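Local atomic coordinates of arsenite methyltransferase (Chlamydomonas reinhardtii, PDB entry 5EVJ), a protein that probably methylates trivalent arsenic, taking methyl groups from S-adenosylmethionine and using arsenic triglutathione as substrate. Residues Arg86-Gly91 and Asp164-Asn169. The protein carries 15 engineered substitutions. Numbering follows the deposited sequence.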
ATOM      1  N   ARG A  86       8.041 -11.327   1.115  1.00 25.21           N
ATOM      2  CA  ARG A  86       8.863 -10.566   0.136  1.00 25.13           C
ATOM      3  C   ARG A  86       8.125  -9.295  -0.288  1.00 24.03           C
ATOM      4  O   ARG A  86       6.961  -9.366  -0.739  1.00 25.10           O
ATOM      5  CB  ARG A  86       9.175 -11.448  -1.057  1.00 26.44           C
ATOM      6  CG  ARG A  86       9.797 -12.813  -0.621  1.00 35.03           C
ATOM      7  CD  ARG A  86       9.773 -13.875  -1.726  1.00 37.02           C
ATOM      8  NE  ARG A  86       8.431 -13.878  -2.348  1.00 53.88           N
ATOM      9  CZ  ARG A  86       7.711 -14.940  -2.750  1.00 51.85           C
ATOM     10  NH1 ARG A  86       8.147 -16.188  -2.628  1.00 58.80           N
ATOM     11  NH2 ARG A  86       6.518 -14.743  -3.271  1.00 44.45           N
ATOM     12  N   VAL A  87       8.820  -8.161  -0.178  1.00 21.25           N
ATOM     13  CA  VAL A  87       8.266  -6.898  -0.367  1.00 21.81           C
ATOM     14  C   VAL A  87       8.976  -6.174  -1.472  1.00 24.93           C
ATOM     15  O   VAL A  87      10.189  -6.088  -1.475  1.00 27.92           O
ATOM     16  CB  VAL A  87       8.478  -6.074   0.919  1.00 21.93           C
ATOM     17  CG1 VAL A  87       8.039  -4.616   0.723  1.00 19.32           C
ATOM     18  CG2 VAL A  87       7.727  -6.725   2.085  1.00 19.47           C
ATOM     19  N   LEU A  88       8.211  -5.547  -2.352  1.00 26.17           N
ATOM     20  CA  LEU A  88       8.741  -4.668  -3.393  1.00 22.19           C
ATOM     21  C   LEU A  88       8.373  -3.228  -3.056  1.00 26.22           C
ATOM     22  O   LEU A  88       7.209  -2.904  -2.836  1.00 22.75           O
ATOM     23  CB  LEU A  88       8.144  -5.078  -4.743  1.00 22.83           C
ATOM     24  CG  LEU A  88       8.547  -4.222  -5.954  1.00 24.71           C
ATOM     25  CD1 LEU A  88      10.087  -4.278  -6.184  1.00 25.23           C
ATOM     26  CD2 LEU A  88       7.795  -4.744  -7.158  1.00 20.31           C
ATOM     27  N   ASP A  89       9.375  -2.359  -2.986  1.00 30.82           N
ATOM     28  CA  ASP A  89       9.198  -0.986  -2.623  1.00 29.40           C
ATOM     29  C   ASP A  89       9.434  -0.189  -3.903  1.00 30.49           C
ATOM     30  O   ASP A  89      10.545  -0.175  -4.459  1.00 26.68           O
ATOM     31  CB  ASP A  89      10.198  -0.618  -1.551  1.00 33.25           C
ATOM     32  CG  ASP A  89      10.023   0.824  -1.059  1.00 38.47           C
ATOM     33  OD1 ASP A  89       8.883   1.283  -1.089  1.00 39.77           O
ATOM     34  OD2 ASP A  89      11.005   1.517  -0.653  1.00 37.35           O
ATOM     35  N   LEU A  90       8.349   0.368  -4.441  1.00 30.38           N
ATOM     36  CA  LEU A  90       8.403   1.144  -5.675  1.00 29.84           C
ATOM     37  C   LEU A  90       8.827   2.583  -5.408  1.00 28.39           C
ATOM     38  O   LEU A  90       8.145   3.270  -4.721  1.00 30.02           O
ATOM     39  CB  LEU A  90       7.041   1.189  -6.347  1.00 28.86           C
ATOM     40  CG  LEU A  90       6.402  -0.110  -6.873  1.00 30.34           C
ATOM     41  CD1 LEU A  90       5.095   0.295  -7.545  1.00 25.41           C
ATOM     42  CD2 LEU A  90       7.261  -0.911  -7.837  1.00 26.12           C
ATOM     43  N   GLY A  91       9.958   3.022  -5.947  1.00 32.90           N
ATOM     44  CA  GLY A  91      10.422   4.409  -5.822  1.00 29.16           C
ATOM     45  C   GLY A  91      11.117   4.520  -4.498  1.00 30.20           C
ATOM     46  O   GLY A  91      10.827   5.401  -3.713  1.00 26.43           O
ATOM     47  N   ASP A 164       5.048 -10.665  -2.209  1.00 19.58           N
ATOM     48  CA  ASP A 164       3.826 -10.730  -1.430  1.00 20.83           C
ATOM     49  C   ASP A 164       3.175  -9.370  -1.247  1.00 20.64           C
ATOM     50  O   ASP A 164       1.968  -9.329  -1.187  1.00 19.48           O
ATOM     51  CB  ASP A 164       4.128 -11.319  -0.076  1.00 20.09           C
ATOM     52  CG  ASP A 164       4.693 -12.746  -0.209  1.00 21.83           C
ATOM     53  OD1 ASP A 164       3.982 -13.639  -0.749  1.00 17.96           O
ATOM     54  OD2 ASP A 164       5.836 -12.929   0.244  1.00 20.41           O
ATOM     55  N   LEU A 165       3.983  -8.287  -1.174  1.00 19.40           N
ATOM     56  CA  LEU A 165       3.516  -6.949  -0.943  1.00 19.14           C
ATOM     57  C   LEU A 165       4.212  -6.116  -1.944  1.00 23.43           C
ATOM     58  O   LEU A 165       5.453  -6.306  -2.191  1.00 22.51           O
ATOM     59  CB  LEU A 165       3.952  -6.367   0.437  1.00 19.83           C
ATOM     60  CG  LEU A 165       3.103  -6.691   1.662  1.00 21.71           C
ATOM     61  CD1 LEU A 165       1.678  -6.175   1.508  1.00 18.45           C
ATOM     62  CD2 LEU A 165       3.030  -8.222   1.924  1.00 21.71           C
ATOM     63  N   VAL A 166       3.472  -5.118  -2.461  1.00 22.85           N
ATOM     64  CA  VAL A 166       4.085  -4.050  -3.232  1.00 21.86           C
ATOM     65  C   VAL A 166       3.727  -2.809  -2.497  1.00 22.11           C
ATOM     66  O   VAL A 166       2.565  -2.611  -2.185  1.00 25.81           O
ATOM     67  CB  VAL A 166       3.617  -4.030  -4.728  1.00 22.01           C
ATOM     68  CG1 VAL A 166       4.134  -2.808  -5.422  1.00 20.97           C
ATOM     69  CG2 VAL A 166       4.165  -5.245  -5.479  1.00 23.12           C
ATOM     70  N   ILE A 167       4.717  -1.965  -2.189  1.00 22.95           N
ATOM     71  CA  ILE A 167       4.504  -0.725  -1.435  1.00 22.96           C
ATOM     72  C   ILE A 167       5.122   0.473  -2.168  1.00 24.17           C
ATOM     73  O   ILE A 167       6.048   0.310  -3.007  1.00 19.34           O
ATOM     74  CB  ILE A 167       5.005  -0.752   0.054  1.00 23.39           C
ATOM     75  CG1 ILE A 167       6.514  -0.480   0.124  1.00 25.37           C
ATOM     76  CG2 ILE A 167       4.483  -1.992   0.825  1.00 20.08           C
ATOM     77  CD1 ILE A 167       7.145  -0.731   1.510  1.00 26.51           C
ATOM     78  N   SER A 168       4.607   1.671  -1.830  1.00 23.87           N
ATOM     79  CA  SER A 168       4.962   2.880  -2.533  1.00 25.85           C
ATOM     80  C   SER A 168       4.601   4.061  -1.692  1.00 28.93           C
ATOM     81  O   SER A 168       3.658   4.020  -0.922  1.00 24.72           O
ATOM     82  CB  SER A 168       4.195   3.000  -3.846  1.00 28.74           C
ATOM     83  OG  SER A 168       4.875   3.881  -4.723  1.00 32.92           O
ATOM     84  N   ASN A 169       5.323   5.163  -1.874  1.00 33.13           N
ATOM     85  CA  ASN A 169       5.048   6.318  -1.041  1.00 34.71           C
ATOM     86  C   ASN A 169       5.106   7.595  -1.871  1.00 36.73           C
ATOM     87  O   ASN A 169       6.202   8.129  -2.123  1.00 37.85           O
ATOM     88  CB  ASN A 169       6.012   6.314   0.131  1.00 32.14           C
ATOM     89  CG  ASN A 169       5.617   7.291   1.216  1.00 38.76           C
ATOM     90  OD1 ASN A 169       4.836   8.210   0.973  1.00 48.27           O
ATOM     91  ND2 ASN A 169       6.197   7.136   2.416  1.00 32.73           N
TER
HETATM   92  O   HOH W   1       8.035   5.445  -2.401  1.00 27.33           O
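Asp164 holds its carboxylate beside its own backbone N (chi1 -61°), which turns it to the start of strand 86-90 and the backbone of Arg86. There OD2, through its anti lone pair, accepts a nearly straight hydrogen bond from Arg86 N at 2.9 Å. The Arg86 side chain bends at chi3 (-46°), and its guanidinium lies face-on to this carboxylate, with Asp164 OD2 over one face and the planes 10° apart. The salt bridge from Arg86 NH2 to Asp164 OD1 is long, 3.7 Å; the oxygen lies well out of the guanidinium plane, so no N-H points at it. Arg86 O accepts from both Asp164 N and Leu165 N. With an alanine here in place of Asp164, Arg86 N would probably lose this acceptor and the guanidinium its nearby negative charge, leaving the arginine side chain freer to turn.

Beyond this end the strands pair in parallel. Leu88 sits between two bonds: its N donates to Leu165 O, and its O accepts from Ile167 N at 2.7 Å. Leu90 N then donates to Ile167 O. Leu88 and Val166 lie side by side on one face, with Leu88 CD2 4.0 Å from Val166 CG2. Val166 CG1 meets Leu90 CG at 3.8 Å. On the other face Ile167 CD1 touches Val87 CG1, and Ile167 CG1 lies against Asp89 OD1 at 3.2 Å. A water accepts from Asn169 N and donates to Gly91 O, just beyond strand 86-90.

These are adjacent central strands of the Rossmann-like methyltransferase sheet, order 3-2-1-4-5-7-6. Helix 178-188 covers the Leu88, Leu90 and Val166 face. Asp89 touches helix 96-104, whose Asp97 binds Asn169 ND2. Strand 110-115 flanks 86-90, and strand 193-202 flanks 163-169.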